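Local coordinates for protein galactose mutarotase related enzyme (Lactobacillus acidophilus, PDB 3DCD) that probably binds carbohydrate and may act as an isomerase of the aldose 1-epimerase (galactose mutarotase) family, although its actual substrate is not established, at residues A[227-232]-A[287-292]; A[161-166]-A[214-219]; A[136-141]-A[275-280]; A[108-113]-A[127-132]. All blocks are in the same frame, centred on the assembly; numbering follows the deposited sequence.

Contact 1: A[227-232]-A[287-292]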
loop_
_atom_site.group_PDB
_atom_site.type_symbol
_atom_site.label_atom_id
_atom_site.label_comp_id
_atom_site.label_asym_id
_atom_site.label_seq_id
_atom_site.Cartn_x
_atom_site.Cartn_y
_atom_site.Cartn_z
ATOM N N VAL A 227 1.907 15.269 -0.749
ATOM C CA VAL A 227 1.416 14.096 -0.064
ATOM C C VAL A 227 2.626 13.446 0.607
ATOM O O VAL A 227 3.634 13.151 -0.045
ATOM C CB VAL A 227 0.720 13.112 -1.024
ATOM C CG1 VAL A 227 0.478 11.789 -0.334
ATOM C CG2 VAL A 227 -0.607 13.714 -1.530
ATOM N N ASN A 228 2.526 13.252 1.915
ATOM C CA ASN A 228 3.610 12.633 2.671
ATOM C C ASN A 228 3.204 11.288 3.243
ATOM O O ASN A 228 2.129 11.176 3.842
ATOM C CB ASN A 228 4.054 13.577 3.767
ATOM C CG ASN A 228 5.482 13.377 4.131
ATOM O OD1 ASN A 228 5.850 12.372 4.757
ATOM N ND2 ASN A 228 6.319 14.317 3.719
ATOM N N VAL A 229 4.021 10.250 3.012
ATOM C CA VAL A 229 3.715 8.923 3.524
ATOM C C VAL A 229 4.811 8.509 4.508
ATOM O O VAL A 229 5.972 8.350 4.122
ATOM C CB VAL A 229 3.598 7.861 2.391
ATOM C CG1 VAL A 229 3.265 6.503 2.964
ATOM C CG2 VAL A 229 2.497 8.266 1.385
ATOM N N TRP A 230 4.424 8.351 5.770
ATOM C CA TRP A 230 5.348 7.901 6.811
ATOM C C TRP A 230 5.172 6.379 6.905
ATOM O O TRP A 230 4.075 5.881 7.220
ATOM C CB TRP A 230 4.993 8.569 8.138
ATOM C CG TRP A 230 4.928 10.079 8.045
ATOM C CD1 TRP A 230 4.000 10.833 7.350
ATOM C CD2 TRP A 230 5.807 11.016 8.671
ATOM N NE1 TRP A 230 4.270 12.171 7.492
ATOM C CE2 TRP A 230 5.364 12.318 8.305
ATOM C CE3 TRP A 230 6.921 10.891 9.507
ATOM C CZ2 TRP A 230 6.005 13.482 8.747
ATOM C CZ3 TRP A 230 7.566 12.054 9.948
ATOM C CH2 TRP A 230 7.101 13.334 9.571
ATOM N N THR A 231 6.243 5.636 6.624
ATOM C CA THR A 231 6.135 4.175 6.458
ATOM C C THR A 231 6.442 3.419 7.741
ATOM O O THR A 231 6.483 2.182 7.745
ATOM C CB THR A 231 7.070 3.674 5.347
ATOM O OG1 THR A 231 8.407 4.096 5.646
ATOM C CG2 THR A 231 6.651 4.255 3.961
ATOM N N ARG A 232 6.665 4.167 8.827
ATOM C CA ARG A 232 6.956 3.577 10.134
ATOM C C ARG A 232 8.031 2.486 9.975
ATOM O O ARG A 232 9.101 2.753 9.414
ATOM C CB ARG A 232 5.661 3.059 10.769
ATOM C CG ARG A 232 4.586 4.163 10.919
ATOM C CD ARG A 232 3.390 3.683 11.751
ATOM N NE ARG A 232 2.197 4.500 11.519
ATOM C CZ ARG A 232 0.957 4.076 11.742
ATOM N NH1 ARG A 232 0.740 2.855 12.209
ATOM N NH2 ARG A 232 -0.070 4.868 11.509
ATOM N N PHE A 287 0.846 2.744 8.484
ATOM C CA PHE A 287 1.522 3.917 7.959
ATOM C C PHE A 287 0.588 5.116 8.012
ATOM O O PHE A 287 -0.604 4.957 8.273
ATOM C CB PHE A 287 2.034 3.651 6.541
ATOM C CG PHE A 287 0.949 3.283 5.553
ATOM C CD1 PHE A 287 0.477 1.960 5.475
ATOM C CD2 PHE A 287 0.409 4.250 4.703
ATOM C CE1 PHE A 287 -0.505 1.610 4.559
ATOM C CE2 PHE A 287 -0.577 3.904 3.767
ATOM C CZ PHE A 287 -1.037 2.597 3.703
ATOM N N SER A 288 1.131 6.306 7.775
ATOM C CA SER A 288 0.366 7.532 7.909
ATOM C C SER A 288 0.547 8.415 6.685
ATOM O O SER A 288 1.625 8.442 6.094
ATOM C CB SER A 288 0.790 8.298 9.152
ATOM O OG SER A 288 0.628 7.463 10.282
HETATM N N MSE A 289 -0.506 9.142 6.326
HETATM C CA MSE A 289 -0.476 9.969 5.127
HETATM C C MSE A 289 -0.936 11.358 5.514
HETATM O O MSE A 289 -1.939 11.492 6.211
HETATM C CB MSE A 289 -1.426 9.404 4.066
HETATM C CG MSE A 289 -1.007 8.066 3.438
HETATM SE SE MSE A 289 -2.512 7.111 2.635
HETATM C CE MSE A 289 -3.373 6.538 4.324
ATOM N N THR A 290 -0.211 12.385 5.069
ATOM C CA THR A 290 -0.700 13.764 5.188
ATOM C C THR A 290 -0.913 14.356 3.786
ATOM O O THR A 290 -0.190 14.018 2.844
ATOM C CB THR A 290 0.244 14.669 6.001
ATOM O OG1 THR A 290 1.474 14.855 5.279
ATOM C CG2 THR A 290 0.552 14.029 7.353
ATOM N N TYR A 291 -1.909 15.218 3.662
ATOM C CA TYR A 291 -2.280 15.785 2.374
ATOM C C TYR A 291 -2.285 17.305 2.395
ATOM O O TYR A 291 -2.812 17.912 3.330
ATOM C CB TYR A 291 -3.677 15.311 1.985
ATOM C CG TYR A 291 -3.895 13.823 2.173
ATOM C CD1 TYR A 291 -3.641 12.928 1.137
ATOM C CD2 TYR A 291 -4.342 13.320 3.387
ATOM C CE1 TYR A 291 -3.833 11.538 1.307
ATOM C CE2 TYR A 291 -4.538 11.943 3.569
ATOM C CZ TYR A 291 -4.284 11.067 2.525
ATOM O OH TYR A 291 -4.496 9.723 2.713
ATOM N N HIS A 292 -1.724 17.901 1.350
ATOM C CA HIS A 292 -1.793 19.348 1.153
ATOM C C HIS A 292 -2.155 19.649 -0.296
ATOM O O HIS A 292 -1.555 19.084 -1.229
ATOM C CB HIS A 292 -0.496 20.052 1.539
ATOM C CG HIS A 292 -0.668 21.528 1.742
ATOM N ND1 HIS A 292 -0.910 22.402 0.699
ATOM C CD2 HIS A 292 -0.674 22.273 2.871
ATOM C CE1 HIS A 292 -1.046 23.627 1.183
ATOM N NE2 HIS A 292 -0.894 23.575 2.497
#

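Contact 2: A[161-166]-A[214-219]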
loop_
_atom_site.group_PDB
_atom_site.type_symbol
_atom_site.label_atom_id
_atom_site.label_comp_id
_atom_site.label_asym_id
_atom_site.label_seq_id
_atom_site.Cartn_x
_atom_site.Cartn_y
_atom_site.Cartn_z
ATOM N N PHE A 161 9.164 12.345 -6.226
ATOM C CA PHE A 161 9.185 11.852 -4.847
ATOM C C PHE A 161 10.565 12.013 -4.236
ATOM O O PHE A 161 11.591 12.019 -4.931
ATOM C CB PHE A 161 8.612 10.428 -4.692
ATOM C CG PHE A 161 9.446 9.335 -5.326
ATOM C CD1 PHE A 161 10.354 8.610 -4.567
ATOM C CD2 PHE A 161 9.301 9.021 -6.682
ATOM C CE1 PHE A 161 11.111 7.594 -5.129
ATOM C CE2 PHE A 161 10.062 8.011 -7.266
ATOM C CZ PHE A 161 10.971 7.294 -6.484
ATOM N N ASP A 162 10.553 12.213 -2.929
ATOM C CA ASP A 162 11.735 12.484 -2.168
ATOM C C ASP A 162 11.649 11.670 -0.889
ATOM O O ASP A 162 10.655 11.716 -0.178
ATOM C CB ASP A 162 11.802 13.974 -1.837
ATOM C CG ASP A 162 13.199 14.430 -1.531
ATOM O OD1 ASP A 162 14.164 13.681 -1.815
ATOM O OD2 ASP A 162 13.345 15.549 -1.004
HETATM N N MSE A 163 12.693 10.919 -0.593
HETATM C CA MSE A 163 12.666 10.075 0.584
HETATM C C MSE A 163 13.524 10.648 1.701
HETATM O O MSE A 163 14.634 11.139 1.466
HETATM C CB MSE A 163 13.096 8.668 0.214
HETATM C CG MSE A 163 12.297 8.121 -0.944
HETATM SE SE MSE A 163 12.758 6.272 -1.332
HETATM C CE MSE A 163 12.327 5.562 0.394
ATOM N N HIS A 164 12.985 10.625 2.913
ATOM C CA HIS A 164 13.730 11.043 4.089
ATOM C C HIS A 164 13.801 9.852 5.057
ATOM O O HIS A 164 12.841 9.098 5.158
ATOM C CB HIS A 164 13.052 12.258 4.724
ATOM C CG HIS A 164 12.913 13.422 3.786
ATOM N ND1 HIS A 164 11.820 13.589 2.956
ATOM C CD2 HIS A 164 13.743 14.462 3.528
ATOM C CE1 HIS A 164 11.976 14.688 2.241
ATOM N NE2 HIS A 164 13.134 15.238 2.570
ATOM N N PRO A 165 14.961 9.631 5.714
ATOM C CA PRO A 165 16.248 10.352 5.592
ATOM C C PRO A 165 16.792 10.255 4.176
ATOM O O PRO A 165 16.466 9.303 3.466
ATOM C CB PRO A 165 17.181 9.569 6.530
ATOM C CG PRO A 165 16.290 8.812 7.446
ATOM C CD PRO A 165 15.041 8.516 6.670
ATOM N N SER A 166 17.613 11.229 3.781
ATOM C CA SER A 166 18.147 11.302 2.424
ATOM C C SER A 166 19.389 10.444 2.355
ATOM O O SER A 166 20.519 10.937 2.520
ATOM C CB SER A 166 18.508 12.743 2.048
ATOM O OG SER A 166 17.330 13.531 1.870
ATOM N N ASN A 214 11.271 6.616 8.106
ATOM C CA ASN A 214 11.199 6.824 6.672
ATOM C C ASN A 214 9.924 7.533 6.269
ATOM O O ASN A 214 8.814 7.213 6.745
ATOM C CB ASN A 214 11.359 5.519 5.889
ATOM C CG ASN A 214 12.641 4.803 6.242
ATOM O OD1 ASN A 214 12.625 3.748 6.882
ATOM N ND2 ASN A 214 13.755 5.376 5.840
ATOM N N LYS A 215 10.104 8.513 5.400
ATOM C CA LYS A 215 8.983 9.258 4.858
ATOM C C LYS A 215 9.211 9.450 3.374
ATOM O O LYS A 215 10.301 9.826 2.954
ATOM C CB LYS A 215 8.850 10.616 5.547
ATOM C CG LYS A 215 8.869 10.501 7.061
ATOM C CD LYS A 215 9.261 11.816 7.759
ATOM C CE LYS A 215 10.783 12.169 7.695
ATOM N NZ LYS A 215 11.679 11.407 8.645
ATOM N N VAL A 216 8.180 9.205 2.588
ATOM C CA VAL A 216 8.243 9.450 1.154
ATOM C C VAL A 216 7.354 10.675 0.858
ATOM O O VAL A 216 6.167 10.660 1.196
ATOM C CB VAL A 216 7.754 8.219 0.342
ATOM C CG1 VAL A 216 7.891 8.478 -1.170
ATOM C CG2 VAL A 216 8.525 6.929 0.758
ATOM N N SER A 217 7.928 11.725 0.260
ATOM C CA SER A 217 7.162 12.940 -0.046
ATOM C C SER A 217 6.916 13.018 -1.528
ATOM O O SER A 217 7.857 12.972 -2.319
ATOM C CB SER A 217 7.918 14.227 0.331
ATOM O OG SER A 217 8.170 14.297 1.712
ATOM N N LEU A 218 5.659 13.191 -1.882
ATOM C CA LEU A 218 5.269 13.441 -3.247
ATOM C C LEU A 218 4.895 14.919 -3.395
ATOM O O LEU A 218 3.998 15.416 -2.707
ATOM C CB LEU A 218 4.119 12.507 -3.611
ATOM C CG LEU A 218 3.344 12.816 -4.880
ATOM C CD1 LEU A 218 4.218 12.502 -6.090
ATOM C CD2 LEU A 218 2.080 11.944 -4.841
ATOM N N ARG A 219 5.634 15.612 -4.263
ATOM C CA ARG A 219 5.562 17.065 -4.393
ATOM C C ARG A 219 5.722 17.545 -5.838
ATOM O O ARG A 219 5.986 16.755 -6.742
ATOM C CB ARG A 219 6.681 17.699 -3.564
ATOM C CG ARG A 219 6.396 17.663 -2.071
ATOM C CD ARG A 219 7.648 17.478 -1.269
ATOM N NE ARG A 219 8.479 18.663 -1.338
ATOM C CZ ARG A 219 8.306 19.747 -0.591
ATOM N NH1 ARG A 219 7.314 19.796 0.297
ATOM N NH2 ARG A 219 9.132 20.787 -0.732
#

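Contact 3: A[136-141]-A[275-280]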
loop_
_atom_site.group_PDB
_atom_site.type_symbol
_atom_site.label_atom_id
_atom_site.label_comp_id
_atom_site.label_asym_id
_atom_site.label_seq_id
_atom_site.Cartn_x
_atom_site.Cartn_y
_atom_site.Cartn_z
HETATM N N MSE A 136 1.289 -18.705 11.926
HETATM C CA MSE A 136 0.738 -18.150 10.698
HETATM C C MSE A 136 1.826 -17.407 9.920
HETATM O O MSE A 136 2.648 -16.721 10.509
HETATM C CB MSE A 136 -0.405 -17.204 11.046
HETATM C CG MSE A 136 -1.039 -16.528 9.864
HETATM SE SE MSE A 136 -2.658 -15.664 10.484
HETATM C CE MSE A 136 -1.821 -14.121 11.275
ATOM N N ILE A 137 1.814 -17.550 8.595
ATOM C CA ILE A 137 2.811 -16.921 7.716
ATOM C C ILE A 137 2.062 -16.012 6.735
ATOM O O ILE A 137 1.242 -16.503 5.969
ATOM C CB ILE A 137 3.685 -17.994 6.990
ATOM C CG1 ILE A 137 4.361 -18.889 8.044
ATOM C CG2 ILE A 137 4.777 -17.314 6.155
ATOM C CD1 ILE A 137 4.879 -20.250 7.567
ATOM N N PHE A 138 2.314 -14.699 6.819
ATOM C CA PHE A 138 1.616 -13.691 6.011
ATOM C C PHE A 138 2.462 -12.466 5.664
ATOM O O PHE A 138 3.434 -12.106 6.380
ATOM C CB PHE A 138 0.341 -13.197 6.717
ATOM C CG PHE A 138 0.623 -12.316 7.890
ATOM C CD1 PHE A 138 0.960 -12.874 9.126
ATOM C CD2 PHE A 138 0.596 -10.929 7.760
ATOM C CE1 PHE A 138 1.259 -12.054 10.209
ATOM C CE2 PHE A 138 0.895 -10.115 8.830
ATOM C CZ PHE A 138 1.227 -10.671 10.055
ATOM N N GLY A 139 2.073 -11.816 4.563
ATOM C CA GLY A 139 2.555 -10.492 4.210
ATOM C C GLY A 139 1.361 -9.542 4.251
ATOM O O GLY A 139 0.226 -9.963 4.059
ATOM N N VAL A 140 1.617 -8.277 4.550
ATOM C CA VAL A 140 0.580 -7.231 4.547
ATOM C C VAL A 140 1.202 -5.924 4.029
ATOM O O VAL A 140 2.392 -5.687 4.220
ATOM C CB VAL A 140 -0.116 -7.069 5.941
ATOM C CG1 VAL A 140 0.858 -6.562 7.021
ATOM C CG2 VAL A 140 -1.354 -6.172 5.828
ATOM N N GLY A 141 0.410 -5.104 3.339
ATOM C CA GLY A 141 0.915 -3.881 2.740
ATOM C C GLY A 141 -0.218 -2.948 2.339
ATOM O O GLY A 141 -1.364 -3.370 2.189
ATOM N N ASN A 275 6.027 -12.444 7.352
ATOM C CA ASN A 275 5.871 -12.396 8.812
ATOM C C ASN A 275 5.456 -13.755 9.393
ATOM O O ASN A 275 4.596 -14.436 8.834
ATOM C CB ASN A 275 4.850 -11.316 9.224
ATOM C CG ASN A 275 5.123 -9.979 8.574
ATOM O OD1 ASN A 275 4.426 -9.579 7.630
ATOM N ND2 ASN A 275 6.150 -9.284 9.048
ATOM N N HIS A 276 6.065 -14.140 10.515
ATOM C CA HIS A 276 5.710 -15.376 11.224
ATOM C C HIS A 276 5.089 -15.049 12.574
ATOM O O HIS A 276 5.730 -14.409 13.416
ATOM C CB HIS A 276 6.938 -16.260 11.399
ATOM C CG HIS A 276 7.449 -16.823 10.109
ATOM N ND1 HIS A 276 8.067 -16.046 9.153
ATOM C CD2 HIS A 276 7.419 -18.080 9.610
ATOM C CE1 HIS A 276 8.389 -16.800 8.117
ATOM N NE2 HIS A 276 8.008 -18.037 8.370
ATOM N N LEU A 277 3.833 -15.445 12.753
ATOM C CA LEU A 277 3.044 -15.036 13.908
ATOM C C LEU A 277 2.550 -16.243 14.697
ATOM O O LEU A 277 1.735 -17.038 14.212
ATOM C CB LEU A 277 1.861 -14.145 13.464
ATOM C CG LEU A 277 0.987 -13.514 14.556
ATOM C CD1 LEU A 277 1.800 -12.546 15.412
ATOM C CD2 LEU A 277 -0.238 -12.797 13.968
ATOM N N LYS A 278 3.037 -16.367 15.930
ATOM C CA LYS A 278 2.679 -17.516 16.766
ATOM C C LYS A 278 1.181 -17.545 17.146
ATOM O O LYS A 278 0.515 -16.493 17.167
ATOM C CB LYS A 278 3.571 -17.563 18.014
ATOM C CG LYS A 278 5.052 -17.710 17.704
ATOM C CD LYS A 278 5.832 -18.155 18.926
ATOM C CE LYS A 278 7.324 -18.244 18.619
ATOM N NZ LYS A 278 8.089 -18.689 19.815
ATOM N N PRO A 279 0.644 -18.748 17.435
ATOM C CA PRO A 279 -0.779 -18.902 17.737
ATOM C C PRO A 279 -1.258 -17.954 18.835
ATOM O O PRO A 279 -0.581 -17.777 19.842
ATOM C CB PRO A 279 -0.882 -20.367 18.180
ATOM C CG PRO A 279 0.223 -21.044 17.442
ATOM C CD PRO A 279 1.346 -20.051 17.475
ATOM N N GLY A 280 -2.390 -17.307 18.595
ATOM C CA GLY A 280 -2.986 -16.377 19.551
ATOM C C GLY A 280 -2.388 -14.981 19.609
ATOM O O GLY A 280 -2.975 -14.094 20.234
#

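Contact 4: A[108-113]-A[127-132]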
loop_
_atom_site.group_PDB
_atom_site.type_symbol
_atom_site.label_atom_id
_atom_site.label_comp_id
_atom_site.label_asym_id
_atom_site.label_seq_id
_atom_site.Cartn_x
_atom_site.Cartn_y
_atom_site.Cartn_z
ATOM N N LYS A 108 -6.492 -19.564 10.195
ATOM C CA LYS A 108 -7.571 -18.825 10.813
ATOM C C LYS A 108 -6.987 -17.528 11.360
ATOM O O LYS A 108 -5.891 -17.531 11.914
ATOM C CB LYS A 108 -8.200 -19.650 11.934
ATOM C CG LYS A 108 -8.788 -20.979 11.461
ATOM C CD LYS A 108 -9.487 -21.733 12.602
ATOM C CE LYS A 108 -10.783 -21.048 13.074
ATOM N NZ LYS A 108 -11.798 -20.795 12.000
ATOM N N PHE A 109 -7.706 -16.421 11.198
ATOM C CA PHE A 109 -7.160 -15.119 11.585
ATOM C C PHE A 109 -8.265 -14.115 11.857
ATOM O O PHE A 109 -9.422 -14.323 11.473
ATOM C CB PHE A 109 -6.250 -14.574 10.467
ATOM C CG PHE A 109 -6.968 -14.390 9.141
ATOM C CD1 PHE A 109 -6.957 -15.401 8.182
ATOM C CD2 PHE A 109 -7.685 -13.225 8.872
ATOM C CE1 PHE A 109 -7.644 -15.250 6.974
ATOM C CE2 PHE A 109 -8.376 -13.065 7.670
ATOM C CZ PHE A 109 -8.349 -14.079 6.720
ATOM N N GLU A 110 -7.882 -13.013 12.502
ATOM C CA GLU A 110 -8.667 -11.786 12.516
ATOM C C GLU A 110 -7.771 -10.706 11.916
ATOM O O GLU A 110 -6.694 -10.444 12.440
ATOM C CB GLU A 110 -9.081 -11.406 13.945
ATOM C CG GLU A 110 -10.056 -12.381 14.610
ATOM C CD GLU A 110 -10.450 -11.968 16.033
ATOM O OE1 GLU A 110 -9.842 -11.023 16.597
ATOM O OE2 GLU A 110 -11.367 -12.592 16.581
ATOM N N PHE A 111 -8.210 -10.095 10.814
ATOM C CA PHE A 111 -7.456 -9.021 10.151
ATOM C C PHE A 111 -8.241 -7.721 10.248
ATOM O O PHE A 111 -9.348 -7.628 9.717
ATOM C CB PHE A 111 -7.218 -9.366 8.675
ATOM C CG PHE A 111 -6.459 -8.292 7.898
ATOM C CD1 PHE A 111 -5.406 -7.596 8.482
ATOM C CD2 PHE A 111 -6.782 -8.025 6.560
ATOM C CE1 PHE A 111 -4.680 -6.597 7.752
ATOM C CE2 PHE A 111 -6.076 -7.062 5.819
ATOM C CZ PHE A 111 -5.018 -6.348 6.411
ATOM N N ARG A 112 -7.658 -6.730 10.917
ATOM C CA ARG A 112 -8.316 -5.448 11.115
ATOM C C ARG A 112 -7.558 -4.340 10.392
ATOM O O ARG A 112 -6.334 -4.251 10.495
ATOM C CB ARG A 112 -8.423 -5.125 12.611
ATOM C CG ARG A 112 -9.527 -5.890 13.334
ATOM C CD ARG A 112 -9.472 -5.617 14.844
ATOM N NE ARG A 112 -10.546 -6.307 15.544
ATOM C CZ ARG A 112 -10.470 -7.572 15.956
ATOM N NH1 ARG A 112 -9.364 -8.283 15.756
ATOM N NH2 ARG A 112 -11.497 -8.121 16.572
ATOM N N VAL A 113 -8.298 -3.516 9.651
ATOM C CA VAL A 113 -7.764 -2.316 9.030
ATOM C C VAL A 113 -8.475 -1.130 9.667
ATOM O O VAL A 113 -9.699 -0.958 9.541
ATOM C CB VAL A 113 -7.942 -2.305 7.469
ATOM C CG1 VAL A 113 -7.323 -1.046 6.874
ATOM C CG2 VAL A 113 -7.275 -3.538 6.852
ATOM N N SER A 127 -3.799 -4.761 11.934
ATOM C CA SER A 127 -3.697 -5.661 13.048
ATOM C C SER A 127 -4.067 -7.044 12.554
ATOM O O SER A 127 -5.142 -7.235 11.988
ATOM C CB SER A 127 -4.639 -5.227 14.162
ATOM O OG SER A 127 -4.815 -6.268 15.101
ATOM N N VAL A 128 -3.167 -8.003 12.765
ATOM C CA VAL A 128 -3.434 -9.410 12.421
ATOM C C VAL A 128 -3.335 -10.259 13.700
ATOM O O VAL A 128 -2.326 -10.208 14.388
ATOM C CB VAL A 128 -2.415 -9.915 11.363
ATOM C CG1 VAL A 128 -2.681 -11.354 10.970
ATOM C CG2 VAL A 128 -2.458 -9.024 10.103
ATOM N N VAL A 129 -4.380 -11.020 14.004
ATOM C CA VAL A 129 -4.354 -11.971 15.114
ATOM C C VAL A 129 -4.412 -13.384 14.559
ATOM O O VAL A 129 -5.337 -13.720 13.820
ATOM C CB VAL A 129 -5.530 -11.735 16.098
ATOM C CG1 VAL A 129 -5.502 -12.753 17.251
ATOM C CG2 VAL A 129 -5.477 -10.290 16.639
ATOM N N ASN A 130 -3.417 -14.200 14.901
ATOM C CA ASN A 130 -3.407 -15.597 14.490
ATOM C C ASN A 130 -4.324 -16.412 15.395
ATOM O O ASN A 130 -4.105 -16.455 16.615
ATOM C CB ASN A 130 -1.981 -16.137 14.519
ATOM C CG ASN A 130 -1.898 -17.595 14.091
ATOM O OD1 ASN A 130 -2.848 -18.144 13.532
ATOM N ND2 ASN A 130 -0.748 -18.228 14.350
ATOM N N LYS A 131 -5.355 -17.014 14.792
ATOM C CA LYS A 131 -6.352 -17.843 15.473
ATOM C C LYS A 131 -6.166 -19.329 15.159
ATOM O O LYS A 131 -7.017 -20.148 15.471
ATOM C CB LYS A 131 -7.759 -17.414 15.045
ATOM C CG LYS A 131 -8.164 -16.025 15.529
ATOM C CD LYS A 131 -8.142 -15.949 17.053
ATOM C CE LYS A 131 -8.674 -14.612 17.547
ATOM N NZ LYS A 131 -8.841 -14.597 19.035
ATOM N N SER A 132 -5.053 -19.648 14.502
ATOM C CA SER A 132 -4.710 -21.016 14.126
ATOM C C SER A 132 -3.970 -21.701 15.276
ATOM O O SER A 132 -3.464 -21.027 16.175
ATOM C CB SER A 132 -3.801 -21.002 12.893
ATOM O OG SER A 132 -4.330 -20.184 11.868
HETATM O O HOH W 1 -6.870 -8.014 14.382
#

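Contact 1: A[227-232]-A[287-292]
Val227 meets Tyr291 in a non-hydrogen-bonded antiparallel pair, its CG2 methyl 4.1 Å from Tyr291 CD1. Phe146 of strand 136-147 lies against this face, which Val229 and Met289 share. At Asn228 the backbone exchanges two hydrogen bonds with Thr290, the return bond from Thr290 N to Asn228 O measuring 2.9 Å; on the face that carries Trp230 and Ser288, Asn228 CB packs on Thr290 OG1. Val229 splits its methyls: CG1, anti to the backbone N (chi1 -179°), reaches Phe287 CD2 at 4.0 Å, whereas CG2 lies alongside Met289 CG. The next hydrogen-bonded pair is Trp230 with Ser288, where Trp230 N donates to Ser288 O over 2.8 Å. That same oxygen sits at the edge of the indole, 3.6 Å from Trp230 CD1. Arg232 reaches across to the neighbouring strand with its chain extended from CG to NE, its guanidinium laid with one face above Phe287 N. Its NH2 gives an almost straight bond to Ser288 OG (3.0 Å, 170°), with the oxygen in the guanidinium plane. An alanine here would lose that donor and is likely to leave Ser288 OG without this partner and the backbone at Phe287 without its flat cover. These pairs join strands 226-232 and 282-292 within the large antiparallel sheet of the galactose mutarotase-type beta-sandwich. The chemistry is accordingly two-sided: an apolar face turned to the second sheet, and a face of hydroxyl, amide and indole groups opposite it.

Contact 2: A[161-166]-A[214-219]
Asp162 and Ser217, like His164 and Lys215, form hydrogen-bonded antiparallel pairs, with four backbone bonds in all. Ser217 N to Asp162 O and His164 N to Lys215 O are both nearly straight at 171°, whereas Asp162 N reaches Ser217 O at only 144°. CA-H...O contacts fill the intervening positions, the shortest from Phe161 CA to Ser217 O at 3.1 Å. Apolar packing gathers round Val216. Its CG1 lies 4.1 Å from Phe161 CB, and its CG2, anti to the carbonyl carbon with CG1 anti to the backbone N (chi1 -177°), meets the selenomethionine methyl Met163 CE at 4.1 Å. Ile252 of strand 249-256 and Tyr207 of strand 205-208 back this face, so the pair belongs to the sandwich interior of the mutarotase-like fold. On the other face the contacts are made by the flanks of polar side chains: Lys215 folds at its last two torsions, bringing CE 3.7 Å from His164 CB, while its NZ bonds to Asp213 O. The imidazole of His164 turns its edge to Ser217 OG, 3.9 Å from CE1. The strand ends at a cis peptide before Pro165, whose CD touches the side chain of Asn214. Backbone bonding thus supplies the polar grip between these strands, leaving the side chains to separate an oily inner face from a partly solvated outer one.

Contact 3: A[136-141]-A[275-280]
Met136 and Leu277, and then Phe138 and Asn275, exchange paired backbone hydrogen bonds across two short strands running antiparallel at 156°, with Ile137 and His276 the non-hydrogen-bonded pair between them. The two shortest bonds, Leu277 N to Met136 O and Asn275 N to Phe138 O, both measure 2.8 Å. Between Met136 and Leu277 the side chains run alongside each other, and the selenomethionine methyl CE presses on Leu277 CD2 at 3.4 Å, a tight carbon contact. CG of Phe138 lies between the backbone N and the carbonyl carbon (chi1 72°), which carries the ring across to the partner strand. There Asn275 CB sits over one face, 3.9 Å from the ring centroid, while Leu277 CB comes to the ring edge, 3.9 Å from CE1. Strand 275-277 borders the start of 136-147 in the smaller sheet of the mutarotase-type sandwich, and the Phe138 side faces the larger one: Val128 touches the phenyl group, and Phe283 meets it edge-to-face. With a serine in place of Phe138, a gap would probably open under Asn275 CB, and Leu277 CB would lose the ring edge it rests on. On the other face Ile137 spreads along the imidazole of His276. Its CG1 approaches CD2 of that ring at 3.5 Å, and its CG2 stands over the ring face, 4.2 Å from the centroid.

Contact 4: A[108-113]-A[127-132]
Lys108 N donates to Ser132 OG at 2.8 Å, a short bond that ties the two segments together where the strands part. Further along the hairpin, Arg112 NH1 forms a salt bridge with Glu110 OE1 (2.9 Å), reaching that oxygen from above the carboxylate plane although OE1 lies in the guanidinium plane. NH1 also donates to a water, which in turn donates to Ser127 OG and Glu110 O and so links both strands. Arg112 has a second carboxylate partner, Glu84, at its NE, while the hydroxyl of Ser127 also bonds to Glu282. Lys131 NZ stays 4.1 Å from Glu110 OE2, beyond a salt bridge, though its CE packs on the carboxylate. Glu110, Arg112, Ser127 and Val129 line one face of a beta hairpin, strands 109-118 and 121-130, within the large sheet of the mutarotase-type sandwich. Hydrogen-bonded and non-hydrogen-bonded pairs alternate along it, the straightest bond running from Arg112 N to Ser127 O at 176°. At the end of its strand Asn130 OD1 accepts from Ser132 N (2.8 Å), an Asx turn, while its ND2 bonds to Leu277 O and Glu134 O. On the inner face Phe111, with CG anti to the backbone N (chi1 179°), brings CD1 to within 3.7 Å of Val128 CG2; Phe50 stacks on its ring, and Phe109 meets Phe50 edge-to-face.

Contacts 1, 2 and 4 belong to the large antiparallel sheet, whereas contact 3 lies in the smaller sheet, which packs on the inner face of the large one. In that large sheet strands 109-118, 121-130, 282-292, 226-232, 214-220 and 159-164 are successive neighbours, so contact 4 sits toward one side and contact 2 toward the other, their centres about 31 Å apart. Contacts 1 and 2, with centres about 10 Å apart, join directly through Val229 O and Val216 N. The centres of contacts 3 and 4 are about 8 Å apart, and Gly280 N probably bonds to Asn130 O. Contact 4 closes first along the chain; contact 3 then spans contact 2 and alternates with contact 1, knitting distant sequence into one sandwich.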